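Local coordinates for uncharacterized protein (Bacillus thuringiensis serovar kurstaki, PDB 4XE7) that probably forms ATP- or GTP-dependent filaments as a bacterial actin-like protein that helps segregate plasmid DNA, like other members of the ParM family, at residues Pro310-Glu313 with Lys314-Asp318; Glu68-Glu71 with Leu72-Val75; Asp269-Leu272 with Lys273-Glu277; Asn235-Ala239 with Gly240-Asn244. All blocks are in the same frame, centred on the assembly; numbering follows the deposited sequence.

Interaction 1. Residues Pro310-Glu313 with Lys314-Asp318; sequences PEVE and KMIED
K314 reaches back along its helix to E311: K314 NZ stands 3.0 Å from E311 OE2 in a salt bridge, meeting the carboxylate on its syn side but 29° out of its plane. E311 is bent at chi2 (-57°), which curls its acid round to the lysine, whereas K314 stays extended beyond CG and runs past the carbonyl of P310, with K314 CG 3.3 Å from P310 O. The other carboxylate oxygen, E311 OE1, accepts from Y321 OH and T324 N, so both oxygens are engaged. P310 to E317 belong to the last turns of helix 300-317, and the usual i to i+4 bonds carry them: I316 N to V312 O is 2.8 Å, M315 N to E311 O 2.9 Å and E317 N to E313 O 3.0 Å, while K314 N to P310 O is weak. Water 1 donates to both E313 O and E317 OE2, closing a bridge on the exposed side. On the apolar side V312 CG1 touches I316 CD1 at 3.8 Å; V312, M315 and I316 all lean on Y378 of helix 378-381, and M315 also meets A379.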
# COMPACT_ATOMS: atom_id res chain seq x y z
N PRO A 310 12.82 -8.84 9.21
CA PRO A 310 12.66 -9.82 10.29
C PRO A 310 13.11 -9.29 11.65
O PRO A 310 12.43 -9.52 12.65
CB PRO A 310 13.54 -10.99 9.83
CG PRO A 310 13.49 -10.91 8.34
CD PRO A 310 13.53 -9.42 8.06
N GLU A 311 14.21 -8.56 11.69
CA GLU A 311 14.69 -8.02 12.96
C GLU A 311 13.78 -6.91 13.53
O GLU A 311 13.43 -6.93 14.71
CB GLU A 311 16.12 -7.52 12.80
CG GLU A 311 17.16 -8.64 12.68
CD GLU A 311 17.16 -9.63 13.86
OE1 GLU A 311 17.42 -9.23 15.02
OE2 GLU A 311 16.92 -10.83 13.62
N VAL A 312 13.38 -5.96 12.69
CA VAL A 312 12.49 -4.89 13.13
C VAL A 312 11.16 -5.44 13.68
O VAL A 312 10.61 -4.90 14.65
CB VAL A 312 12.22 -3.87 11.97
CG1 VAL A 312 11.16 -2.84 12.35
CG2 VAL A 312 13.50 -3.17 11.57
N GLU A 313 10.65 -6.51 13.09
CA GLU A 313 9.42 -7.13 13.60
C GLU A 313 9.59 -7.57 15.04
O GLU A 313 8.72 -7.35 15.88
CB GLU A 313 9.01 -8.33 12.74
CG GLU A 313 8.42 -7.99 11.39
CD GLU A 313 7.98 -9.23 10.63
OE1 GLU A 313 7.90 -10.31 11.24
OE2 GLU A 313 7.70 -9.12 9.41
N LYS A 314 10.74 -8.19 15.31
CA LYS A 314 11.08 -8.63 16.66
C LYS A 314 11.23 -7.45 17.60
O LYS A 314 10.84 -7.53 18.76
CB LYS A 314 12.37 -9.44 16.66
CG LYS A 314 12.37 -10.68 15.78
CD LYS A 314 13.70 -11.37 15.94
CE LYS A 314 13.94 -12.44 14.92
NZ LYS A 314 15.35 -12.90 15.03
N MET A 315 11.80 -6.36 17.10
CA MET A 315 11.96 -5.15 17.90
C MET A 315 10.58 -4.57 18.24
O MET A 315 10.33 -4.17 19.36
CB MET A 315 12.81 -4.09 17.17
CG MET A 315 14.24 -4.50 16.81
SD MET A 315 15.29 -3.09 16.30
CE MET A 315 15.73 -2.39 17.87
N ILE A 316 9.69 -4.54 17.25
CA ILE A 316 8.35 -4.00 17.45
C ILE A 316 7.54 -4.83 18.46
O ILE A 316 6.75 -4.28 19.23
CB ILE A 316 7.59 -3.90 16.12
CG1 ILE A 316 8.26 -2.84 15.23
CG2 ILE A 316 6.11 -3.57 16.34
CD1 ILE A 316 7.67 -2.74 13.81
N GLU A 317 7.77 -6.14 18.48
CA GLU A 317 7.11 -7.02 19.44
C GLU A 317 7.63 -6.86 20.87
O GLU A 317 6.95 -7.20 21.84
CB GLU A 317 7.28 -8.49 19.02
CG GLU A 317 6.47 -8.87 17.82
CD GLU A 317 4.98 -8.79 18.08
OE1 GLU A 317 4.49 -9.51 18.98
OE2 GLU A 317 4.29 -8.00 17.39
N ASP A 318 8.85 -6.35 21.01
CA ASP A 318 9.56 -6.49 22.28
C ASP A 318 10.63 -5.43 22.40
O ASP A 318 11.71 -5.58 21.82
CB ASP A 318 10.17 -7.89 22.37
CG ASP A 318 10.82 -8.18 23.72
OD1 ASP A 318 10.98 -7.26 24.56
OD2 ASP A 318 11.20 -9.34 23.92
O HOH W 1 6.12 -7.35 15.05

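Interaction 2. Residues Glu68-Glu71 with Leu72-Val75; sequences EDIE and LLHV
I70 and L73 pack together where a short 3-10 turn, residues 68-70, leads into strand 73-79, an inner strand of the eight-stranded sheet. The turn is tied by one backbone bond, E71 N to E68 O at 3.2 Å. Beyond it the chain straightens, and no direct hydrogen bond joins 68-71 to 72-75; two waters span the gap instead. Water 2 donates to E68 O and accepts from L72 N at 3.1 Å, bridging two backbone atoms that are themselves 4.4 Å apart. Water 3 makes a second link: it lies 2.9 Å from I70 O and accepts from L73 N. Solvent thus joins two backbone pairs, E68 O with L72 N and I70 O with L73 N.

Side chains diverge round the bend. E71 is extended and gives OE1 to N60 ND2, while D69 turns to the other flank, where OD1 pairs with R140 of helix 123-140 and OD2 bonds Y184 OH. I70 leans on V136 of that helix and on F36. L73 is buried, resting against I38, T132 and F179, and with CG beside its backbone N (chi1 -64°) its fork is turned back over the turn. Both methyls rest on the same side of I70 CA: L73 CD1 approaches I70 CB at 4.0 Å, and L73 CD2 comes within 3.6 Å of D69 O.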
# COMPACT_ATOMS: atom_id res chain seq x y z
N GLU A 68 -0.26 -14.45 -5.46
CA GLU A 68 0.01 -15.02 -6.77
C GLU A 68 -1.19 -14.80 -7.66
O GLU A 68 -1.06 -14.79 -8.89
CB GLU A 68 0.34 -16.52 -6.67
CG GLU A 68 1.66 -16.80 -5.96
CD GLU A 68 1.98 -18.28 -5.85
OE1 GLU A 68 1.15 -19.03 -5.28
OE2 GLU A 68 3.06 -18.70 -6.32
N ASP A 69 -2.36 -14.58 -7.06
CA ASP A 69 -3.56 -14.49 -7.87
C ASP A 69 -3.69 -13.17 -8.63
O ASP A 69 -4.60 -13.02 -9.44
CB ASP A 69 -4.81 -14.73 -7.02
CG ASP A 69 -4.96 -13.75 -5.86
OD1 ASP A 69 -4.05 -12.93 -5.62
OD2 ASP A 69 -5.99 -13.84 -5.17
N ILE A 70 -2.78 -12.22 -8.40
CA ILE A 70 -2.83 -10.98 -9.18
C ILE A 70 -1.66 -10.86 -10.15
O ILE A 70 -1.54 -9.86 -10.86
CB ILE A 70 -2.84 -9.75 -8.28
CG1 ILE A 70 -1.56 -9.67 -7.46
CG2 ILE A 70 -4.09 -9.76 -7.40
CD1 ILE A 70 -1.34 -8.35 -6.80
N GLU A 71 -0.81 -11.89 -10.19
CA GLU A 71 0.31 -11.95 -11.13
C GLU A 71 -0.18 -12.06 -12.58
O GLU A 71 0.46 -11.58 -13.51
CB GLU A 71 1.23 -13.14 -10.80
CG GLU A 71 1.90 -13.04 -9.43
CD GLU A 71 2.76 -14.25 -9.08
OE1 GLU A 71 2.92 -15.15 -9.94
OE2 GLU A 71 3.27 -14.30 -7.94
N LEU A 72 -1.32 -12.70 -12.75
CA LEU A 72 -1.86 -12.89 -14.09
C LEU A 72 -3.32 -12.49 -14.13
O LEU A 72 -4.21 -13.30 -13.86
CB LEU A 72 -1.68 -14.34 -14.52
CG LEU A 72 -1.54 -14.63 -16.01
CD1 LEU A 72 -1.20 -16.11 -16.21
CD2 LEU A 72 -2.80 -14.26 -16.78
N LEU A 73 -3.57 -11.23 -14.49
CA LEU A 73 -4.94 -10.74 -14.58
C LEU A 73 -5.31 -10.46 -16.02
O LEU A 73 -4.83 -9.50 -16.63
CB LEU A 73 -5.13 -9.48 -13.72
CG LEU A 73 -4.94 -9.71 -12.23
CD1 LEU A 73 -4.88 -8.40 -11.49
CD2 LEU A 73 -6.04 -10.61 -11.66
N HIS A 74 -6.18 -11.31 -16.55
CA HIS A 74 -6.66 -11.20 -17.92
C HIS A 74 -8.16 -11.31 -17.84
O HIS A 74 -8.70 -12.39 -17.68
CB HIS A 74 -6.05 -12.30 -18.80
CG HIS A 74 -6.59 -12.33 -20.19
ND1 HIS A 74 -6.43 -13.42 -21.03
CD2 HIS A 74 -7.30 -11.42 -20.91
CE1 HIS A 74 -7.01 -13.18 -22.19
NE2 HIS A 74 -7.55 -11.98 -22.14
N VAL A 75 -8.84 -10.16 -17.90
CA VAL A 75 -10.26 -10.14 -17.56
C VAL A 75 -11.15 -9.51 -18.61
O VAL A 75 -10.71 -8.70 -19.43
CB VAL A 75 -10.48 -9.39 -16.22
CG1 VAL A 75 -9.75 -10.11 -15.11
CG2 VAL A 75 -9.99 -7.95 -16.33
O HOH W 2 -2.30 -15.13 -11.07
O HOH W 3 -1.51 -9.00 -13.58

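Interaction 3. Residues Asp269-Leu272 with Lys273-Glu277; sequences DEIL and KNIKE
E270 and N274, one turn apart on helix 265-279, are joined by water 4, which donates to E270 OE2 at 2.6 Å and accepts from N274 ND2 at 2.9 Å. The two side chains lie side by side and point the same way, their carboxylate and amide planes 43° apart. Beneath them run the i to i+4 backbone bonds: I275 N to I271 O (2.8 Å), N274 N to E270 O (3.0 Å), K273 N to D269 O and K276 N to L272 O. K273, bent at chi3 and chi4, brings NZ to 3.7 Å from E270 CG, while its charge stays 4.6 Å from E270 OE2, too far for a salt bridge; K346 makes only a long, weak ion pair with E270 OE1. Two polar side chains are held from outside: D269 OD1 by R300 NE in a salt bridge, and K276 NZ by E292 O and E294 O. I271 and I275 face inward against F303 of helix 300-317 and I339 of helix 337-362. I271 (chi1 -75° to CG1) has its CG2 branch anti to the backbone N, and this branch meets the next turn, where I271 CG2 touches I275 CD1 at 3.8 Å.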
# COMPACT_ATOMS: atom_id res chain seq x y z
N ASP A 269 22.09 2.74 0.74
CA ASP A 269 23.20 2.58 -0.21
C ASP A 269 24.52 2.55 0.52
O ASP A 269 25.38 1.71 0.22
CB ASP A 269 23.21 3.68 -1.26
CG ASP A 269 21.99 3.62 -2.17
OD1 ASP A 269 21.35 2.55 -2.22
OD2 ASP A 269 21.68 4.62 -2.84
N GLU A 270 24.66 3.43 1.50
CA GLU A 270 25.89 3.51 2.27
C GLU A 270 26.10 2.24 3.08
O GLU A 270 27.23 1.72 3.17
CB GLU A 270 25.88 4.73 3.19
CG GLU A 270 27.18 4.95 3.93
CD GLU A 270 27.22 6.29 4.65
OE1 GLU A 270 26.14 6.89 4.85
OE2 GLU A 270 28.33 6.73 5.00
N ILE A 271 25.02 1.75 3.69
CA ILE A 271 25.07 0.47 4.41
C ILE A 271 25.50 -0.67 3.48
O ILE A 271 26.38 -1.47 3.83
CB ILE A 271 23.71 0.13 5.05
CG1 ILE A 271 23.48 0.99 6.30
CG2 ILE A 271 23.63 -1.35 5.44
CD1 ILE A 271 22.03 1.06 6.72
N LEU A 272 24.89 -0.76 2.31
CA LEU A 272 25.23 -1.83 1.37
C LEU A 272 26.70 -1.78 1.01
O LEU A 272 27.37 -2.83 0.94
CB LEU A 272 24.35 -1.76 0.11
CG LEU A 272 22.91 -2.11 0.52
CD1 LEU A 272 21.94 -1.86 -0.60
CD2 LEU A 272 22.82 -3.55 0.99
N LYS A 273 27.22 -0.58 0.79
CA LYS A 273 28.64 -0.42 0.48
C LYS A 273 29.54 -0.92 1.59
O LYS A 273 30.52 -1.65 1.34
CB LYS A 273 28.98 1.05 0.18
CG LYS A 273 30.48 1.32 0.29
CD LYS A 273 30.87 2.68 -0.28
CE LYS A 273 31.18 3.68 0.82
NZ LYS A 273 29.97 4.03 1.60
N ASN A 274 29.24 -0.49 2.83
CA ASN A 274 29.99 -0.92 4.01
C ASN A 274 29.88 -2.42 4.27
O ASN A 274 30.82 -3.03 4.77
CB ASN A 274 29.51 -0.17 5.27
CG ASN A 274 29.87 1.30 5.23
OD1 ASN A 274 30.87 1.67 4.63
ND2 ASN A 274 29.05 2.13 5.87
N ILE A 275 28.71 -3.00 3.97
CA ILE A 275 28.55 -4.45 4.13
C ILE A 275 29.50 -5.21 3.20
O ILE A 275 30.16 -6.18 3.62
CB ILE A 275 27.08 -4.89 3.86
CG1 ILE A 275 26.22 -4.53 5.07
CG2 ILE A 275 27.00 -6.42 3.59
CD1 ILE A 275 24.78 -4.90 4.96
N LYS A 276 29.59 -4.78 1.95
CA LYS A 276 30.53 -5.40 1.03
C LYS A 276 31.96 -5.21 1.52
O LYS A 276 32.77 -6.15 1.51
CB LYS A 276 30.39 -4.82 -0.37
CG LYS A 276 31.51 -5.35 -1.25
CD LYS A 276 31.20 -5.33 -2.72
CE LYS A 276 32.42 -5.84 -3.49
NZ LYS A 276 32.15 -5.89 -4.94
N GLU A 277 32.27 -4.00 1.96
CA GLU A 277 33.61 -3.67 2.42
C GLU A 277 34.02 -4.63 3.53
O GLU A 277 35.17 -5.09 3.58
CB GLU A 277 33.65 -2.21 2.88
CG GLU A 277 35.00 -1.71 3.33
CD GLU A 277 34.98 -0.22 3.68
OE1 GLU A 277 33.95 0.44 3.40
OE2 GLU A 277 35.98 0.28 4.23
O HOH W 4 29.45 4.96 6.60

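Interaction 4. Residues Asn235-Ala239 with Gly240-Asn244; sequences NDLGA and GTSDN
N235 and N244 reach across an antiparallel hairpin at a slant to each other, their amide planes 60° apart. N244 ND2 donates to N235 OD1 over 2.6 Å with an almost straight N-H...O angle of 177°; the oxygen lies in the amide plane of N244, but the donor is tilted from that of N235. Both asparagines carry CG beside the backbone N (chi1 -55° for N235), which turns the two amides across the strands to meet. N235 ND2 is used as well, donating to I368 O, so the N235 amide is held at both ends. On the same face L237 CD2 lies 3.8 Å from S242 OG, a hydroxyl engaged by L262 O and Q351 NE2. D236 and D243 project from the other face, where their CB atoms meet at 4.0 Å while their carboxylates stay apart.

D236 and D243 form the hydrogen-bonded pair, with D236 N to D243 O at 2.8 Å and D243 N to D236 O at 2.9 Å. G238 N adds a bond to T241 O, and water 5 donates to both D236 O and T241 O. The DLGAGTSD loop resembles the second phosphate-binding hairpin of actin-like ATPases, so it probably borders the nucleotide site, vacant in this apo form. Strand 232-237 also pairs with strand 366-370 through N235 and L237, strand 242-248 lies next to strand 251-260, and N235 and L237 pack against helix 337-362.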
# COMPACT_ATOMS: atom_id res chain seq x y z
N ASN A 235 3.56 12.49 8.97
CA ASN A 235 4.79 12.49 8.22
C ASN A 235 5.01 11.12 7.58
O ASN A 235 5.22 10.12 8.27
CB ASN A 235 5.95 12.88 9.13
CG ASN A 235 5.71 14.21 9.82
OD1 ASN A 235 6.04 15.27 9.28
ND2 ASN A 235 5.11 14.16 11.02
N ASP A 236 4.93 11.08 6.25
CA ASP A 236 5.09 9.86 5.48
C ASP A 236 6.55 9.70 5.06
O ASP A 236 7.01 10.42 4.15
CB ASP A 236 4.15 9.89 4.26
CG ASP A 236 4.03 8.53 3.57
OD1 ASP A 236 3.16 8.40 2.68
OD2 ASP A 236 4.77 7.58 3.91
N LEU A 237 7.27 8.78 5.70
CA LEU A 237 8.71 8.60 5.45
C LEU A 237 8.96 7.52 4.38
O LEU A 237 8.77 6.33 4.64
CB LEU A 237 9.44 8.22 6.76
CG LEU A 237 8.99 9.06 7.95
CD1 LEU A 237 9.79 8.71 9.20
CD2 LEU A 237 9.14 10.54 7.60
N GLY A 238 9.38 7.95 3.20
CA GLY A 238 9.53 7.03 2.07
C GLY A 238 10.98 6.76 1.66
O GLY A 238 11.91 7.17 2.35
N ALA A 239 11.16 6.09 0.53
CA ALA A 239 12.49 5.68 0.08
C ALA A 239 13.30 6.86 -0.45
O ALA A 239 14.50 6.97 -0.18
CB ALA A 239 12.38 4.58 -0.98
N GLY A 240 12.64 7.75 -1.19
CA GLY A 240 13.32 8.87 -1.82
C GLY A 240 12.87 10.22 -1.30
O GLY A 240 13.52 11.23 -1.53
N THR A 241 11.75 10.24 -0.59
CA THR A 241 11.18 11.50 -0.12
C THR A 241 10.51 11.31 1.23
O THR A 241 10.16 10.20 1.61
CB THR A 241 10.09 12.07 -1.08
OG1 THR A 241 9.04 11.11 -1.21
CG2 THR A 241 10.66 12.39 -2.46
N SER A 242 10.30 12.43 1.91
CA SER A 242 9.46 12.47 3.09
C SER A 242 8.35 13.49 2.86
O SER A 242 8.61 14.60 2.37
CB SER A 242 10.27 12.82 4.34
OG SER A 242 11.19 11.79 4.66
N ASP A 243 7.12 13.12 3.20
CA ASP A 243 5.98 14.02 3.05
C ASP A 243 5.46 14.52 4.41
O ASP A 243 4.97 13.73 5.23
CB ASP A 243 4.87 13.31 2.27
CG ASP A 243 3.70 14.21 1.93
OD1 ASP A 243 3.82 15.02 0.98
OD2 ASP A 243 2.66 14.11 2.62
N ASN A 244 5.61 15.81 4.69
CA ASN A 244 5.16 16.34 5.98
C ASN A 244 3.81 17.03 5.82
O ASN A 244 3.75 18.17 5.39
CB ASN A 244 6.19 17.30 6.56
CG ASN A 244 7.59 16.71 6.56
OD1 ASN A 244 8.42 17.04 5.70
ND2 ASN A 244 7.85 15.81 7.49
O HOH W 5 6.98 9.81 1.17

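How the interactions relate
The four contacts follow the chain in the order 2, 4, 3, 1 and nowhere touch one another. Interactions 3 and 4 approach most closely, with nearest atoms about 8 Å apart; helix 337-362 links them, receiving I271 and I275 from one and L237 and N235 from the other. Interactions 1 and 3 have centres about 23 Å apart; interaction 1 lies on helix 300-317, whose earlier residue F303 packs on the isoleucines of interaction 3. Interaction 2 belongs to the eight-stranded sheet and interaction 4 to the five-stranded one; their centres lie about 30 Å apart on opposite sides of the chain's centre. Of the four, interaction 4 probably bears most directly on nucleotide binding.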